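Local coordinates for sialidase domain-containing protein (Dyadobacter fermentans, PDB 5HX0), which is of unknown function but folds as a six-bladed, sialidase-like beta-propeller, consistent with a role in glycan binding or glycoside cleavage, at residues 42-47 with 397-402; 165-170 with 205-210; 193-198 with 225-230. All coordinates share one frame; numbering follows the deposited sequence.

Interaction 1: residues 42-47 with 397-402; sequences VRKVED and SILEIR
R43 and E400 form a hydrogen-bonded pair within antiparallel strands 42-47 and 397-401, whose axes approach to 4.4 Å at an angle of 148°. R43 N donates to E400 O, and E400 N returns the bond to R43 O at 2.7 Å. Further along, V45 and E46 both face I398 in a classic beta bulge: V45 N reaches I398 O at 2.6 Å, while I398 N bonds to E46 O. This pairing joins the first strand of the chain to its last, adding 42-51 as an outermost strand to the sheet formed by 367-375, 378-385 and 393-401, the "Velcro" closure familiar from beta-propellers. On the R43-E400 face, a bend at chi3 (74°) brings the guanidinium side-on to the carboxylate, with R43 NE 3.1 Å from E400 OE1 and R43 NH2 2.9 Å from E400 OE2. Both oxygens lie in the guanidinium plane, yet the nitrogens come from above the carboxylate, the two planes being 74° apart. R402 NH1 adds weak bonds to the same two oxygens. The other face is apolar at one end, where V42 and I401 lie side by side, V42 CG1 3.6 Å from I401 CD1. At its other end S397 OG donates to D47 OD1 (2.7 Å) from the anti side, tilted out of the carboxylate plane, and K44 NZ takes the syn lone pair of D47 OD2 (2.8 Å). S397 OG also bonds to Y383, and K44 NZ to L357 O.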
ATOM      1  N   VAL A  42      18.905 -17.997  32.961  1.00 31.97           N
ATOM      2  CA  VAL A  42      17.798 -17.374  32.240  1.00 34.42           C
ATOM      3  C   VAL A  42      16.970 -16.548  33.209  1.00 34.34           C
ATOM      4  O   VAL A  42      16.615 -17.025  34.291  1.00 38.48           O
ATOM      5  CB  VAL A  42      16.908 -18.411  31.541  1.00 34.55           C
ATOM      6  CG1 VAL A  42      15.793 -17.714  30.798  1.00 37.72           C
ATOM      7  CG2 VAL A  42      17.743 -19.243  30.605  1.00 38.56           C
ATOM      8  N   ARG A  43      16.639 -15.324  32.801  1.00 31.59           N
ATOM      9  CA  ARG A  43      15.852 -14.403  33.605  1.00 26.99           C
ATOM     10  C   ARG A  43      15.141 -13.427  32.669  1.00 22.08           C
ATOM     11  O   ARG A  43      15.756 -12.899  31.741  1.00 22.09           O
ATOM     12  CB  ARG A  43      16.768 -13.663  34.592  1.00 32.50           C
ATOM     13  CG  ARG A  43      16.150 -12.513  35.343  1.00 43.13           C
ATOM     14  CD  ARG A  43      17.161 -11.909  36.319  1.00 46.99           C
ATOM     15  NE  ARG A  43      18.185 -11.113  35.645  1.00 46.32           N
ATOM     16  CZ  ARG A  43      18.101  -9.797  35.468  1.00 44.34           C
ATOM     17  NH1 ARG A  43      17.035  -9.143  35.907  1.00 39.02           N
ATOM     18  NH2 ARG A  43      19.070  -9.135  34.844  1.00 46.30           N
ATOM     19  N   LYS A  44      13.858 -13.185  32.909  1.00 27.23           N
ATOM     20  CA  LYS A  44      13.148 -12.168  32.150  1.00 31.09           C
ATOM     21  C   LYS A  44      13.430 -10.805  32.757  1.00 27.50           C
ATOM     22  O   LYS A  44      13.189 -10.587  33.945  1.00 35.02           O
ATOM     23  CB  LYS A  44      11.646 -12.431  32.122  1.00 31.11           C
ATOM     24  CG  LYS A  44      10.886 -11.309  31.401  1.00 30.76           C
ATOM     25  CD  LYS A  44       9.540 -11.770  30.860  1.00 32.86           C
ATOM     26  CE  LYS A  44       8.506 -11.740  31.928  1.00 29.49           C
ATOM     27  NZ  LYS A  44       7.126 -11.835  31.395  1.00 27.89           N
ATOM     28  N   VAL A  45      13.951  -9.894  31.948  1.00 24.58           N
ATOM     29  CA  VAL A  45      14.212  -8.547  32.434  1.00 25.28           C
ATOM     30  C   VAL A  45      12.916  -7.761  32.542  1.00 27.69           C
ATOM     31  O   VAL A  45      12.597  -7.193  33.592  1.00 24.98           O
ATOM     32  CB  VAL A  45      15.228  -7.850  31.515  1.00 24.42           C
ATOM     33  CG1 VAL A  45      15.484  -6.399  31.968  1.00 28.33           C
ATOM     34  CG2 VAL A  45      16.515  -8.641  31.492  1.00 25.45           C
ATOM     35  N   GLU A  46      12.138  -7.733  31.464  1.00 16.70           N
ATOM     36  CA  GLU A  46      10.877  -7.005  31.445  1.00 21.03           C
ATOM     37  C   GLU A  46      10.135  -7.367  30.166  1.00 18.28           C
ATOM     38  O   GLU A  46      10.705  -7.930  29.232  1.00 20.74           O
ATOM     39  CB  GLU A  46      11.110  -5.500  31.512  1.00 21.84           C
ATOM     40  CG  GLU A  46      11.982  -4.980  30.385  1.00 20.70           C
ATOM     41  CD  GLU A  46      12.204  -3.477  30.470  1.00 38.64           C
ATOM     42  OE1 GLU A  46      11.325  -2.766  31.011  1.00 42.65           O
ATOM     43  OE2 GLU A  46      13.262  -3.011  29.999  1.00 49.11           O
ATOM     44  N   ASP A  47       8.861  -7.035  30.138  1.00 16.96           N
ATOM     45  CA  ASP A  47       8.079  -7.071  28.913  1.00 18.58           C
ATOM     46  C   ASP A  47       7.968  -5.663  28.350  1.00 16.87           C
ATOM     47  O   ASP A  47       7.985  -4.687  29.103  1.00 17.71           O
ATOM     48  CB  ASP A  47       6.693  -7.628  29.188  1.00 15.75           C
ATOM     49  CG  ASP A  47       6.750  -9.054  29.648  1.00 26.13           C
ATOM     50  OD1 ASP A  47       7.600  -9.803  29.122  1.00 25.43           O
ATOM     51  OD2 ASP A  47       5.979  -9.417  30.545  1.00 28.09           O
ATOM     52  N   SER A 397       9.474  -9.659  25.110  1.00 13.30           N
ATOM     53  CA  SER A 397      10.033  -9.956  26.417  1.00 13.20           C
ATOM     54  C   SER A 397      11.543  -9.864  26.275  1.00 12.94           C
ATOM     55  O   SER A 397      12.118 -10.491  25.380  1.00 16.26           O
ATOM     56  CB  SER A 397       9.629 -11.354  26.887  1.00 12.87           C
ATOM     57  OG  SER A 397       8.232 -11.460  27.077  1.00 14.34           O
ATOM     58  N   ILE A 398      12.186  -9.098  27.146  1.00 15.19           N
ATOM     59  CA  ILE A 398      13.642  -9.012  27.152  1.00 14.63           C
ATOM     60  C   ILE A 398      14.188 -10.017  28.166  1.00 19.46           C
ATOM     61  O   ILE A 398      13.829  -9.978  29.348  1.00 20.37           O
ATOM     62  CB  ILE A 398      14.108  -7.588  27.466  1.00 16.70           C
ATOM     63  CG1 ILE A 398      13.608  -6.636  26.360  1.00 18.61           C
ATOM     64  CG2 ILE A 398      15.624  -7.537  27.536  1.00 17.66           C
ATOM     65  CD1 ILE A 398      13.959  -5.173  26.593  1.00 21.28           C
ATOM     66  N   LEU A 399      15.056 -10.912  27.697  1.00 13.44           N
ATOM     67  CA  LEU A 399      15.650 -11.965  28.513  1.00 12.46           C
ATOM     68  C   LEU A 399      17.128 -11.689  28.754  1.00 21.79           C
ATOM     69  O   LEU A 399      17.836 -11.212  27.859  1.00 22.84           O
ATOM     70  CB  LEU A 399      15.523 -13.328  27.829  1.00 22.86           C
ATOM     71  CG  LEU A 399      14.118 -13.763  27.457  1.00 23.48           C
ATOM     72  CD1 LEU A 399      14.143 -15.216  26.988  1.00 27.88           C
ATOM     73  CD2 LEU A 399      13.228 -13.564  28.661  1.00 26.83           C
ATOM     74  N   GLU A 400      17.595 -12.009  29.960  1.00 21.94           N
ATOM     75  CA  GLU A 400      19.021 -12.054  30.260  1.00 20.30           C
ATOM     76  C   GLU A 400      19.448 -13.521  30.224  1.00 18.09           C
ATOM     77  O   GLU A 400      18.907 -14.346  30.969  1.00 23.98           O
ATOM     78  CB  GLU A 400      19.319 -11.427  31.623  1.00 24.88           C
ATOM     79  CG  GLU A 400      20.808 -11.264  31.913  1.00 36.16           C
ATOM     80  CD  GLU A 400      21.094 -10.980  33.380  1.00 46.58           C
ATOM     81  OE1 GLU A 400      20.810 -11.861  34.231  1.00 49.28           O
ATOM     82  OE2 GLU A 400      21.590  -9.871  33.676  1.00 47.77           O
ATOM     83  N   ILE A 401      20.367 -13.853  29.326  1.00 26.61           N
ATOM     84  CA  ILE A 401      20.864 -15.224  29.184  1.00 30.07           C
ATOM     85  C   ILE A 401      22.367 -15.149  29.367  1.00 36.95           C
ATOM     86  O   ILE A 401      23.086 -14.741  28.448  1.00 36.33           O
ATOM     87  CB  ILE A 401      20.524 -15.854  27.826  1.00 28.69           C
ATOM     88  CG1 ILE A 401      19.052 -15.644  27.460  1.00 29.92           C
ATOM     89  CG2 ILE A 401      20.914 -17.359  27.823  1.00 25.64           C
ATOM     90  CD1 ILE A 401      18.097 -16.237  28.443  1.00 39.49           C
ATOM     91  N   ARG A 402      22.856 -15.543  30.532  1.00 44.73           N
ATOM     92  CA  ARG A 402      24.299 -15.560  30.715  1.00 58.27           C
ATOM     93  C   ARG A 402      24.858 -16.983  30.574  1.00 62.74           C
ATOM     94  O   ARG A 402      24.102 -17.966  30.519  1.00 51.46           O
ATOM     95  CB  ARG A 402      24.678 -14.953  32.067  1.00 60.39           C
ATOM     96  CG  ARG A 402      24.275 -15.763  33.275  1.00 60.72           C
ATOM     97  CD  ARG A 402      24.699 -15.023  34.529  1.00 60.94           C
ATOM     98  NE  ARG A 402      24.110 -13.688  34.566  1.00 59.23           N
ATOM     99  CZ  ARG A 402      24.573 -12.673  35.292  1.00 56.72           C
ATOM    100  NH1 ARG A 402      23.952 -11.501  35.254  1.00 63.93           N
ATOM    101  NH2 ARG A 402      25.654 -12.816  36.050  1.00 37.05           N
ATOM    102  OXT ARG A 402      26.081 -17.172  30.489  1.00 67.13           O
TER

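Interaction 2: residues 165-170 with 205-210; sequences AVFLGG and PAYNRG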
ATOM      1  N   ALA A 165     -11.021 -14.696   0.168  1.00 17.11           N
ATOM      2  CA  ALA A 165      -9.847 -14.289  -0.587  1.00 18.14           C
ATOM      3  C   ALA A 165      -9.205 -15.497  -1.266  1.00 15.00           C
ATOM      4  O   ALA A 165      -9.330 -16.629  -0.795  1.00 20.69           O
ATOM      5  CB  ALA A 165      -8.828 -13.603   0.333  1.00 17.27           C
ATOM      6  N   VAL A 166      -8.516 -15.248  -2.378  1.00 12.43           N
ATOM      7  CA  VAL A 166      -7.869 -16.297  -3.161  1.00 14.44           C
ATOM      8  C   VAL A 166      -6.362 -16.159  -3.004  1.00 14.08           C
ATOM      9  O   VAL A 166      -5.795 -15.085  -3.240  1.00 16.51           O
ATOM     10  CB  VAL A 166      -8.284 -16.239  -4.640  1.00 18.24           C
ATOM     11  CG1 VAL A 166      -7.610 -17.363  -5.432  1.00 14.33           C
ATOM     12  CG2 VAL A 166      -9.802 -16.325  -4.755  1.00 15.86           C
ATOM     13  N   PHE A 167      -5.718 -17.258  -2.633  1.00 11.59           N
ATOM     14  CA  PHE A 167      -4.310 -17.255  -2.252  1.00 13.82           C
ATOM     15  C   PHE A 167      -3.409 -16.870  -3.428  1.00 18.33           C
ATOM     16  O   PHE A 167      -3.620 -17.307  -4.566  1.00 17.98           O
ATOM     17  CB  PHE A 167      -3.955 -18.652  -1.726  1.00 13.10           C
ATOM     18  CG  PHE A 167      -2.653 -18.723  -0.973  1.00 12.26           C
ATOM     19  CD1 PHE A 167      -2.258 -17.694  -0.159  1.00 16.70           C
ATOM     20  CD2 PHE A 167      -1.859 -19.862  -1.050  1.00 19.39           C
ATOM     21  CE1 PHE A 167      -1.048 -17.772   0.549  1.00 19.22           C
ATOM     22  CE2 PHE A 167      -0.664 -19.952  -0.359  1.00 17.97           C
ATOM     23  CZ  PHE A 167      -0.259 -18.902   0.440  1.00 17.39           C
ATOM     24  N   LEU A 168      -2.394 -16.042  -3.162  1.00 11.54           N
ATOM     25  CA  LEU A 168      -1.418 -15.707  -4.206  1.00 11.22           C
ATOM     26  C   LEU A 168      -0.073 -16.395  -4.037  1.00 15.02           C
ATOM     27  O   LEU A 168       0.761 -16.320  -4.956  1.00 15.76           O
ATOM     28  CB  LEU A 168      -1.167 -14.194  -4.264  1.00 13.46           C
ATOM     29  CG  LEU A 168      -2.332 -13.292  -4.662  1.00 15.96           C
ATOM     30  CD1 LEU A 168      -1.969 -11.822  -4.364  1.00 12.35           C
ATOM     31  CD2 LEU A 168      -2.651 -13.502  -6.147  1.00 19.50           C
ATOM     32  N   GLY A 169       0.182 -17.015  -2.894  1.00 16.47           N
ATOM     33  CA  GLY A 169       1.498 -17.582  -2.692  1.00 16.54           C
ATOM     34  C   GLY A 169       2.555 -16.510  -2.468  1.00 15.86           C
ATOM     35  O   GLY A 169       2.260 -15.342  -2.203  1.00 14.53           O
ATOM     36  N   GLY A 170       3.817 -16.928  -2.610  1.00 12.69           N
ATOM     37  CA  GLY A 170       4.916 -16.166  -2.069  1.00 11.42           C
ATOM     38  C   GLY A 170       5.459 -15.059  -2.968  1.00 15.96           C
ATOM     39  O   GLY A 170       5.267 -15.035  -4.188  1.00 12.43           O
ATOM     40  N   PRO A 205       3.713 -19.725  -6.468  1.00 16.95           N
ATOM     41  CA  PRO A 205       5.065 -19.632  -5.892  1.00 15.08           C
ATOM     42  C   PRO A 205       5.096 -20.122  -4.448  1.00 16.69           C
ATOM     43  O   PRO A 205       4.188 -19.846  -3.662  1.00 14.33           O
ATOM     44  CB  PRO A 205       5.374 -18.130  -5.965  1.00 14.03           C
ATOM     45  CG  PRO A 205       4.395 -17.566  -6.994  1.00 17.36           C
ATOM     46  CD  PRO A 205       3.162 -18.400  -6.808  1.00 16.19           C
ATOM     47  N   ALA A 206       6.179 -20.813  -4.091  1.00 15.26           N
ATOM     48  CA  ALA A 206       6.333 -21.287  -2.717  1.00 15.76           C
ATOM     49  C   ALA A 206       6.430 -20.115  -1.723  1.00 16.17           C
ATOM     50  O   ALA A 206       6.692 -18.972  -2.086  1.00 14.91           O
ATOM     51  CB  ALA A 206       7.572 -22.180  -2.603  1.00 12.68           C
ATOM     52  N   TYR A 207       6.269 -20.431  -0.436  1.00 12.44           N
ATOM     53  CA  TYR A 207       6.064 -19.416   0.604  1.00 14.46           C
ATOM     54  C   TYR A 207       6.203 -20.114   1.953  1.00 13.85           C
ATOM     55  O   TYR A 207       6.084 -21.339   2.043  1.00 14.33           O
ATOM     56  CB  TYR A 207       4.662 -18.772   0.503  1.00  9.99           C
ATOM     57  CG  TYR A 207       3.611 -19.811   0.837  1.00 13.34           C
ATOM     58  CD1 TYR A 207       3.195 -20.713  -0.128  1.00 13.65           C
ATOM     59  CD2 TYR A 207       3.118 -19.962   2.152  1.00 12.32           C
ATOM     60  CE1 TYR A 207       2.295 -21.718   0.172  1.00 17.52           C
ATOM     61  CE2 TYR A 207       2.223 -20.966   2.462  1.00 14.87           C
ATOM     62  CZ  TYR A 207       1.815 -21.850   1.466  1.00 15.35           C
ATOM     63  OH  TYR A 207       0.935 -22.878   1.744  1.00 15.51           O
ATOM     64  N   ASN A 208       6.407 -19.327   3.005  1.00 12.99           N
ATOM     65  CA  ASN A 208       6.141 -19.832   4.351  1.00 11.34           C
ATOM     66  C   ASN A 208       6.179 -18.672   5.337  1.00 15.39           C
ATOM     67  O   ASN A 208       6.580 -17.553   5.003  1.00 16.05           O
ATOM     68  CB  ASN A 208       7.137 -20.912   4.797  1.00  8.30           C
ATOM     69  CG  ASN A 208       6.472 -21.968   5.667  1.00 15.55           C
ATOM     70  OD1 ASN A 208       5.334 -21.779   6.108  1.00 14.46           O
ATOM     71  ND2 ASN A 208       7.178 -23.068   5.925  1.00 10.92           N
ATOM     72  N   ARG A 209       5.764 -18.963   6.569  1.00 12.77           N
ATOM     73  CA  ARG A 209       6.199 -18.180   7.715  1.00 14.73           C
ATOM     74  C   ARG A 209       7.264 -18.990   8.439  1.00 19.75           C
ATOM     75  O   ARG A 209       7.038 -20.161   8.763  1.00 13.92           O
ATOM     76  CB  ARG A 209       5.047 -17.831   8.673  1.00 12.57           C
ATOM     77  CG  ARG A 209       5.475 -16.882   9.840  1.00 12.29           C
ATOM     78  CD  ARG A 209       6.178 -17.639  11.007  1.00 13.26           C
ATOM     79  NE  ARG A 209       6.528 -16.750  12.115  1.00 12.91           N
ATOM     80  CZ  ARG A 209       7.246 -17.108  13.176  1.00 13.10           C
ATOM     81  NH1 ARG A 209       7.468 -16.216  14.146  1.00  9.56           N
ATOM     82  NH2 ARG A 209       7.767 -18.340  13.271  1.00 12.28           N
ATOM     83  N   GLY A 210       8.396 -18.361   8.714  1.00 13.95           N
ATOM     84  CA  GLY A 210       9.488 -19.014   9.421  1.00 15.48           C
ATOM     85  C   GLY A 210      10.810 -18.397   9.025  1.00 17.07           C
ATOM     86  O   GLY A 210      10.912 -17.662   8.045  1.00 14.08           O
TER
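The phenyl ring of F167 drives its edge into the face of Y207, a T-shaped pair with planes 87° apart and centroids separated by 4.8 Å. Two ring atoms do the touching: CZ of F167 sits over the middle of the tyrosine ring, and CE2 of F167 lies 3.5 Å from CE1 of Y207, toward the hydroxyl-bearing end. CG of Y207 lies between the backbone N and the carbonyl carbon (chi1 67°), a setting that holds the ring beside 165-170. One face of F167 is backed by its own strand, G169 N lying 3.6 Å above the ring centre, and W144 meets the ring as well. Y142 packs on Y207. The contact joins two neighbouring blades of the propeller: 165-175 is a strand of one, hydrogen-bonded to 137-145 and 183-186, whereas 205-210 belongs to the connection leading to strand 213-214 of the next. Beside the rings the backbones draw close, which the absence of side chains at G169 and G170 permits. G170 N donates to P205 O at 3.1 Å, meeting it 54° above the carbonyl plane, and that same oxygen lies at the edge of the Y207 ring, in its plane. G170 CA makes a CA-H...O contact with A206 O (3.3 Å), while the P205 ring rests against the strand, its CB 3.6 Å from G170 O and its CD against L168 O. A bound tetraethylene glycol, probably from the crystallisation liquor, lies about 3 Å from the Y207 side chain.

Interaction 3: residues 193-198 with 225-230; sequences PEINYT and AATDRQ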
ATOM      1  N   PRO A 193       5.390 -30.440  -5.536  1.00 24.43           N
ATOM      2  CA  PRO A 193       4.311 -30.918  -4.650  1.00 24.29           C
ATOM      3  C   PRO A 193       3.111 -29.992  -4.552  1.00 23.02           C
ATOM      4  O   PRO A 193       2.022 -30.463  -4.207  1.00 24.48           O
ATOM      5  CB  PRO A 193       5.013 -31.054  -3.291  1.00 26.29           C
ATOM      6  CG  PRO A 193       6.447 -31.293  -3.652  1.00 29.05           C
ATOM      7  CD  PRO A 193       6.690 -30.417  -4.840  1.00 20.88           C
ATOM      8  N   GLU A 194       3.265 -28.701  -4.833  1.00 18.58           N
ATOM      9  CA  GLU A 194       2.191 -27.723  -4.661  1.00 19.34           C
ATOM     10  C   GLU A 194       1.154 -27.844  -5.775  1.00 19.58           C
ATOM     11  O   GLU A 194       1.494 -27.740  -6.955  1.00 24.43           O
ATOM     12  CB  GLU A 194       2.783 -26.309  -4.655  1.00 18.38           C
ATOM     13  CG  GLU A 194       1.761 -25.183  -4.740  1.00 15.86           C
ATOM     14  CD  GLU A 194       0.885 -25.123  -3.486  1.00 25.11           C
ATOM     15  OE1 GLU A 194       1.453 -24.990  -2.380  1.00 23.38           O
ATOM     16  OE2 GLU A 194      -0.355 -25.233  -3.601  1.00 24.06           O
ATOM     17  N   ILE A 195      -0.117 -27.996  -5.402  1.00 22.84           N
ATOM     18  CA  ILE A 195      -1.155 -28.194  -6.408  1.00 23.27           C
ATOM     19  C   ILE A 195      -1.857 -26.923  -6.863  1.00 24.28           C
ATOM     20  O   ILE A 195      -2.513 -26.950  -7.912  1.00 21.42           O
ATOM     21  CB  ILE A 195      -2.255 -29.153  -5.918  1.00 20.80           C
ATOM     22  CG1 ILE A 195      -3.065 -28.478  -4.801  1.00 24.33           C
ATOM     23  CG2 ILE A 195      -1.646 -30.523  -5.521  1.00 22.34           C
ATOM     24  CD1 ILE A 195      -4.186 -29.320  -4.245  1.00 25.08           C
ATOM     25  N   ASN A 196      -1.767 -25.829  -6.109  1.00 21.83           N
ATOM     26  CA  ASN A 196      -2.618 -24.672  -6.371  1.00 21.63           C
ATOM     27  C   ASN A 196      -2.084 -23.791  -7.500  1.00 18.11           C
ATOM     28  O   ASN A 196      -0.887 -23.779  -7.812  1.00 21.86           O
ATOM     29  CB  ASN A 196      -2.767 -23.813  -5.117  1.00 18.72           C
ATOM     30  CG  ASN A 196      -3.609 -24.470  -4.074  1.00 27.39           C
ATOM     31  OD1 ASN A 196      -3.156 -24.710  -2.955  1.00 37.74           O
ATOM     32  ND2 ASN A 196      -4.840 -24.788  -4.431  1.00 20.75           N
ATOM     33  N   TYR A 197      -3.014 -23.052  -8.115  1.00 18.82           N
ATOM     34  CA  TYR A 197      -2.733 -21.880  -8.932  1.00 20.36           C
ATOM     35  C   TYR A 197      -3.058 -20.619  -8.138  1.00 19.70           C
ATOM     36  O   TYR A 197      -3.941 -20.627  -7.278  1.00 20.63           O
ATOM     37  CB  TYR A 197      -3.559 -21.899 -10.230  1.00 23.59           C
ATOM     38  CG  TYR A 197      -3.161 -23.039 -11.147  1.00 22.65           C
ATOM     39  CD1 TYR A 197      -2.113 -22.887 -12.049  1.00 29.85           C
ATOM     40  CD2 TYR A 197      -3.804 -24.264 -11.086  1.00 25.47           C
ATOM     41  CE1 TYR A 197      -1.712 -23.925 -12.877  1.00 31.82           C
ATOM     42  CE2 TYR A 197      -3.414 -25.320 -11.917  1.00 33.61           C
ATOM     43  CZ  TYR A 197      -2.367 -25.137 -12.810  1.00 36.04           C
ATOM     44  OH  TYR A 197      -1.963 -26.158 -13.643  1.00 43.89           O
ATOM     45  N   THR A 198      -2.344 -19.529  -8.442  1.00 18.69           N
ATOM     46  CA  THR A 198      -2.643 -18.242  -7.818  1.00 18.36           C
ATOM     47  C   THR A 198      -3.963 -17.670  -8.337  1.00 21.81           C
ATOM     48  O   THR A 198      -4.530 -18.132  -9.323  1.00 21.26           O
ATOM     49  CB  THR A 198      -1.556 -17.207  -8.104  1.00 15.68           C
ATOM     50  OG1 THR A 198      -1.673 -16.762  -9.466  1.00 18.43           O
ATOM     51  CG2 THR A 198      -0.155 -17.768  -7.862  1.00 15.27           C
ATOM     52  N   ALA A 225       6.274 -24.340   2.594  1.00 13.47           N
ATOM     53  CA  ALA A 225       5.082 -25.160   2.713  1.00 15.88           C
ATOM     54  C   ALA A 225       4.489 -25.365   1.333  1.00 18.97           C
ATOM     55  O   ALA A 225       4.629 -24.513   0.453  1.00 17.39           O
ATOM     56  CB  ALA A 225       4.045 -24.491   3.626  1.00 15.66           C
ATOM     57  N   ALA A 226       3.814 -26.498   1.146  1.00 17.02           N
ATOM     58  CA  ALA A 226       3.112 -26.730  -0.112  1.00 15.26           C
ATOM     59  C   ALA A 226       1.849 -27.530   0.168  1.00 20.52           C
ATOM     60  O   ALA A 226       1.867 -28.463   0.978  1.00 17.34           O
ATOM     61  CB  ALA A 226       4.001 -27.465  -1.133  1.00 15.76           C
ATOM     62  N   THR A 227       0.752 -27.136  -0.481  1.00 18.06           N
ATOM     63  CA  THR A 227      -0.482 -27.914  -0.433  1.00 17.76           C
ATOM     64  C   THR A 227      -0.325 -29.078  -1.400  1.00 22.75           C
ATOM     65  O   THR A 227      -0.158 -28.856  -2.602  1.00 21.19           O
ATOM     66  CB  THR A 227      -1.695 -27.068  -0.831  1.00 21.13           C
ATOM     67  OG1 THR A 227      -1.866 -25.985   0.078  1.00 19.24           O
ATOM     68  CG2 THR A 227      -2.977 -27.921  -0.829  1.00 21.92           C
ATOM     69  N   ASP A 228      -0.350 -30.305  -0.880  1.00 17.98           N
ATOM     70  CA  ASP A 228      -0.160 -31.485  -1.708  1.00 21.08           C
ATOM     71  C   ASP A 228      -1.389 -32.378  -1.793  1.00 28.43           C
ATOM     72  O   ASP A 228      -1.347 -33.392  -2.489  1.00 30.68           O
ATOM     73  CB  ASP A 228       1.060 -32.303  -1.248  1.00 21.02           C
ATOM     74  CG  ASP A 228       1.013 -32.722   0.214  1.00 25.36           C
ATOM     75  OD1 ASP A 228      -0.049 -32.671   0.873  1.00 25.94           O
ATOM     76  OD2 ASP A 228       2.096 -33.126   0.697  1.00 27.44           O
ATOM     77  N   ARG A 229      -2.483 -32.017  -1.131  1.00 30.12           N
ATOM     78  CA  ARG A 229      -3.755 -32.709  -1.274  1.00 32.98           C
ATOM     79  C   ARG A 229      -4.850 -31.681  -1.054  1.00 26.59           C
ATOM     80  O   ARG A 229      -4.703 -30.788  -0.216  1.00 28.38           O
ATOM     81  CB  ARG A 229      -3.899 -33.871  -0.274  1.00 30.99           C
ATOM     82  CG  ARG A 229      -5.274 -34.544  -0.290  1.00 37.43           C
ATOM     83  CD  ARG A 229      -5.245 -35.859   0.461  1.00 38.46           C
ATOM     84  NE  ARG A 229      -5.248 -35.679   1.913  1.00 47.46           N
ATOM     85  CZ  ARG A 229      -4.789 -36.591   2.772  1.00 47.06           C
ATOM     86  NH1 ARG A 229      -4.274 -37.731   2.322  1.00 53.22           N
ATOM     87  NH2 ARG A 229      -4.835 -36.365   4.077  1.00 43.20           N
ATOM     88  N   GLN A 230      -5.941 -31.809  -1.801  1.00 25.85           N
ATOM     89  CA  GLN A 230      -6.957 -30.769  -1.741  1.00 31.16           C
ATOM     90  C   GLN A 230      -8.080 -31.091  -0.763  1.00 38.79           C
ATOM     91  O   GLN A 230      -8.532 -30.198  -0.038  1.00 44.48           O
ATOM     92  CB  GLN A 230      -7.531 -30.537  -3.132  1.00 33.44           C
ATOM     93  CG  GLN A 230      -8.496 -29.388  -3.199  1.00 43.48           C
ATOM     94  CD  GLN A 230      -9.030 -29.184  -4.599  1.00 54.61           C
ATOM     95  OE1 GLN A 230      -8.604 -29.855  -5.545  1.00 55.87           O
ATOM     96  NE2 GLN A 230      -9.971 -28.263  -4.741  1.00 60.10           N
TER
HETATM   97  O   HOH W   1       1.270 -32.964  -4.771  1.00 27.80           O
HETATM   98  O   HOH W   2       4.031 -23.924  -2.211  1.00 16.80           O
HETATM   99  O   HOH W   3      -0.276 -23.984  -0.538  1.00 21.30           O
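The carboxylate of E194 receives T227 N from above its plane, the amide standing 49° out of it at 3.0 Å from OE1. Its other oxygen is used differently: N196 N, from the glutamate's own segment, takes the anti lone pair of OE2 at 2.9 Å. Two waters also donate to E194 OE1: water 2, which donates to A225 O as well (2.8 Å from water 2 to A225 O), and water 3, which lies 2.6 Å from T227 OG1. Three bonds thus grip OE1, and together with the N196 bond they fix the rotation of this buried group. The bend at chi2 (66°) turns the carboxylate back toward the strand, with OE1 beside A226; E194 CB also touches A226 CB. Beside it the backbones bond directly, I195 N donating to T227 O at 2.9 Å; E194 CA adds a CA-H...O contact to the same oxygen. The segment 193-198 thereby packs along residues 226-228 of strand 220-229, a strand of the propeller blade that also contains 213-214, 234-242 and 250-256. The pairing of this strand with 234-242 is irregular here, because D228 and R229 both face K234 in a classic beta bulge. D228 turns its carboxylate away to K234 and S236, and its CA and CB lie beside P193 O. That carbonyl stands 3.1 Å from T227 O, two acceptors side by side, and accepts from water 1, 2.7 Å from P193 O. Further along, I195, its CG1 lodged between the backbone N and carbonyl carbon (chi1 69°), reaches across Q230 at about a right angle, I195 CD1 to Q230 CB 3.7 Å, and also touches T227 CG2.

How the interactions relate
Interactions 2 and 3 adjoin, with centres about 10 Å apart, and both draw on the long connection between strands 183-186 and 213-214. Along the chain their segments alternate. Y207 O and A225 N, 3.1 Å apart, probably form a hydrogen bond between them, and T198 CG2 packs against L168 O and P205 CD. Tetraethylene glycol, probably from the crystallisation liquor, lies near the Y207 side chain and about 4 Å from that of T227; such molecules can mark a pocket. Interaction 1 lies on the opposite side of the chain's centre, its centre about 34 Å from that of interaction 2 and 40 Å from that of interaction 3, and closes the propeller ring; along the chain both other contacts fall inside the loop it closes.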